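PDB 5U5N: HTPA Reductase from Selaginella moellendorffii, which probably reduces 4-hydroxy-tetrahydrodipicolinate to tetrahydrodipicolinate with NADH or NADPH, a step of lysine biosynthesis through diaminopimelate. Local coordinates for residues M8-T13 and P33-G38. Residues are numbered along the deposited sequence; the frame is centred on the assembly and turned at random. Where two conformers were deposited one is given.
With NAD (nicotinamide-adenine-dinucleotide), chain C.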
loop_
_atom_site.group_PDB
_atom_site.type_symbol
_atom_site.label_atom_id
_atom_site.label_comp_id
_atom_site.label_asym_id
_atom_site.label_seq_id
_atom_site.Cartn_x
_atom_site.Cartn_y
_atom_site.Cartn_z
ATOM N N MET A 8 -21.155 -18.544 -19.077
ATOM C CA MET A 8 -22.318 -19.206 -18.505
ATOM C C MET A 8 -22.164 -19.034 -17.026
ATOM O O MET A 8 -21.182 -19.496 -16.445
ATOM C CB MET A 8 -22.340 -20.687 -18.898
ATOM C CG MET A 8 -23.492 -21.518 -18.319
ATOM S SD MET A 8 -23.212 -23.263 -18.678
ATOM C CE MET A 8 -24.839 -23.985 -18.354
ATOM N N VAL A 9 -23.134 -18.377 -16.405
ATOM C CA VAL A 9 -23.123 -18.179 -14.954
ATOM C C VAL A 9 -24.050 -19.175 -14.288
ATOM O O VAL A 9 -25.252 -19.093 -14.478
ATOM C CB VAL A 9 -23.547 -16.735 -14.579
ATOM C CG1 VAL A 9 -23.513 -16.538 -13.090
ATOM C CG2 VAL A 9 -22.678 -15.720 -15.306
ATOM N N ASN A 10 -23.457 -20.107 -13.520
ATOM C CA ASN A 10 -24.155 -21.050 -12.650
ATOM C C ASN A 10 -23.921 -20.610 -11.220
ATOM O O ASN A 10 -22.780 -20.680 -10.755
ATOM C CB ASN A 10 -23.608 -22.459 -12.883
ATOM C CG ASN A 10 -23.666 -22.847 -14.347
ATOM O OD1 ASN A 10 -24.556 -22.408 -15.063
ATOM N ND2 ASN A 10 -22.765 -23.680 -14.789
ATOM N N ASP A 11 -24.919 -20.117 -10.486
ATOM C CA ASP A 11 -26.350 -20.120 -10.753
ATOM C C ASP A 11 -26.764 -18.671 -10.889
ATOM O O ASP A 11 -26.605 -17.918 -9.949
ATOM C CB ASP A 11 -27.018 -20.756 -9.513
ATOM C CG ASP A 11 -28.545 -20.783 -9.557
ATOM O OD1 ASP A 11 -29.193 -20.322 -10.526
ATOM O OD2 ASP A 11 -29.129 -21.295 -8.567
ATOM N N CYS A 12 -27.317 -18.277 -12.032
ATOM C CA CYS A 12 -27.726 -16.882 -12.192
ATOM C C CYS A 12 -28.910 -16.458 -11.300
ATOM O O CYS A 12 -29.203 -15.261 -11.236
ATOM C CB CYS A 12 -27.973 -16.543 -13.660
ATOM S SG CYS A 12 -29.495 -17.221 -14.313
ATOM N N THR A 13 -29.567 -17.412 -10.612
ATOM C CA THR A 13 -30.620 -17.105 -9.641
ATOM C C THR A 13 -30.142 -16.946 -8.222
ATOM O O THR A 13 -30.886 -16.465 -7.395
ATOM C CB THR A 13 -31.720 -18.219 -9.614
ATOM O OG1 THR A 13 -31.183 -19.452 -9.111
ATOM C CG2 THR A 13 -32.260 -18.439 -10.988
ATOM N N PRO A 33 -27.528 -17.887 -22.704
ATOM C CA PRO A 33 -28.847 -17.859 -22.079
ATOM C C PRO A 33 -29.287 -19.227 -21.522
ATOM O O PRO A 33 -30.464 -19.615 -21.650
ATOM C CB PRO A 33 -29.734 -17.413 -23.231
ATOM C CG PRO A 33 -29.132 -18.104 -24.395
ATOM C CD PRO A 33 -27.646 -18.050 -24.166
ATOM N N LEU A 34 -28.353 -19.932 -20.888
ATOM C CA LEU A 34 -28.619 -21.144 -20.106
ATOM C C LEU A 34 -27.852 -21.078 -18.816
ATOM O O LEU A 34 -26.759 -20.563 -18.782
ATOM C CB LEU A 34 -28.209 -22.390 -20.883
ATOM C CG LEU A 34 -29.094 -22.713 -22.080
ATOM C CD1 LEU A 34 -28.346 -23.476 -23.130
ATOM C CD2 LEU A 34 -30.282 -23.515 -21.641
ATOM N N SER A 35 -28.457 -21.562 -17.748
ATOM C CA SER A 35 -27.853 -21.621 -16.436
ATOM C C SER A 35 -28.295 -22.904 -15.738
ATOM O O SER A 35 -29.295 -23.535 -16.127
ATOM C CB SER A 35 -28.273 -20.389 -15.630
ATOM O OG SER A 35 -27.545 -20.294 -14.403
ATOM N N LEU A 36 -27.525 -23.312 -14.738
ATOM C CA LEU A 36 -27.809 -24.500 -13.943
ATOM C C LEU A 36 -28.072 -24.023 -12.534
ATOM O O LEU A 36 -27.323 -23.171 -12.003
ATOM C CB LEU A 36 -26.631 -25.464 -14.008
ATOM C CG LEU A 36 -26.514 -26.157 -15.360
ATOM C CD1 LEU A 36 -25.185 -26.837 -15.542
ATOM C CD2 LEU A 36 -27.617 -27.207 -15.526
ATOM N N THR A 37 -29.166 -24.496 -11.951
ATOM C CA THR A 37 -29.550 -24.132 -10.593
ATOM C C THR A 37 -29.437 -25.392 -9.752
ATOM O O THR A 37 -29.130 -26.474 -10.282
ATOM C CB THR A 37 -30.937 -23.427 -10.523
ATOM O OG1 THR A 37 -31.158 -22.926 -9.201
ATOM C CG2 THR A 37 -32.098 -24.353 -10.927
ATOM N N GLY A 38 -29.635 -25.246 -8.446
ATOM C CA GLY A 38 -29.237 -26.297 -7.500
ATOM C C GLY A 38 -30.271 -27.367 -7.312
ATOM O O GLY A 38 -31.407 -27.213 -7.762
HETATM P PA NAD C . -27.073 -18.190 -2.819
HETATM O O1A NAD C . -27.533 -19.148 -1.734
HETATM O O2A NAD C . -27.745 -16.848 -3.027
HETATM O O5B NAD C . -27.086 -18.919 -4.235
HETATM C C5B NAD C . -26.347 -20.095 -4.502
HETATM C C4B NAD C . -27.120 -20.832 -5.588
HETATM O O4B NAD C . -26.422 -21.996 -6.030
HETATM C C3B NAD C . -28.509 -21.283 -5.136
HETATM O O3B NAD C . -29.505 -20.478 -5.793
HETATM C C2B NAD C . -28.565 -22.783 -5.465
HETATM O O2B NAD C . -29.864 -23.194 -5.949
HETATM C C1B NAD C . -27.397 -22.953 -6.457
HETATM N N9A NAD C . -26.763 -24.294 -6.582
HETATM C C8A NAD C . -26.529 -25.186 -5.598
HETATM N N7A NAD C . -25.928 -26.294 -6.091
HETATM C C5A NAD C . -25.756 -26.118 -7.413
HETATM C C6A NAD C . -25.199 -26.908 -8.533
HETATM N N6A NAD C . -24.677 -28.135 -8.323
HETATM N N1A NAD C . -25.208 -26.371 -9.773
HETATM C C2A NAD C . -25.730 -25.149 -10.014
HETATM N N3A NAD C . -26.267 -24.378 -9.037
HETATM C C4A NAD C . -26.304 -24.797 -7.738
HETATM O O3 NAD C . -25.479 -18.010 -2.612
HETATM P PN NAD C . -24.674 -16.639 -2.935
HETATM O O1N NAD C . -25.147 -15.638 -1.907
HETATM O O2N NAD C . -24.793 -16.319 -4.413
HETATM O O5D NAD C . -23.168 -17.161 -2.680
HETATM C C5D NAD C . -22.664 -18.239 -3.462
HETATM C C4D NAD C . -21.266 -18.675 -3.044
HETATM O O4D NAD C . -20.324 -17.671 -3.440
HETATM C C3D NAD C . -21.096 -18.877 -1.531
HETATM O O3D NAD C . -20.307 -20.045 -1.244
HETATM C C2D NAD C . -20.371 -17.624 -1.079
HETATM O O2D NAD C . -19.514 -17.831 0.045
HETATM C C1D NAD C . -19.532 -17.291 -2.306
HETATM N N1N NAD C . -19.050 -15.897 -2.396
HETATM C C2N NAD C . -17.768 -15.740 -2.776
HETATM C C3N NAD C . -17.186 -14.483 -2.917
HETATM C C7N NAD C . -15.732 -14.349 -3.332
HETATM O O7N NAD C . -15.120 -13.351 -2.988
HETATM N N7N NAD C . -15.104 -15.295 -4.049
HETATM C C4N NAD C . -17.977 -13.367 -2.644
HETATM C C5N NAD C . -19.303 -13.533 -2.249
HETATM C C6N NAD C . -19.825 -14.820 -2.131
HETATM O O HOH W 1 -25.541 -18.105 -18.078
#
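Asp-11 follows strand 8-10 and reaches across to Thr-37 in the Rossmann nucleotide-binding fold, whose two nearly parallel strands here are joined by the beta-alpha-beta crossover through helix 15-27. Starting at CB, the Asp-11 side chain first passes Leu-36 O at 3.5 Å, beside N3A of the NAD adenine. Its CG stands anti to the backbone N (chi1 177°), which carries the carboxylate alongside Thr-37. There OD2 accepts the Thr-37 hydroxyl at OG1, 2.7 Å away and tilted above the carboxylate plane, and holds the adenosine end of NAD by taking its ribose hydroxyl O3B, with O2B a weak third donor. OD1 accepts both Thr-13 N, which closes an Asx turn, and Thr-13 OG1 at 2.6 Å, the two arriving from the same face of the carboxylate. With an alanine in place of Asp-11, O3B would probably lose this acceptor and Thr-37 OG1 be set free to turn. Further back no backbone hydrogen bond joins the two segments directly; a water links Val-9 N to Leu-34 O, and Asn-10 OD1 takes Leu-36 N at 3.1 Å from above its carbonyl plane. Met-8, extended, brings CE to Leu-36 CD1. On the other face of strand 34-37, Ser-35 OG donates to Val-9 O at 2.6 Å, in the carbonyl plane.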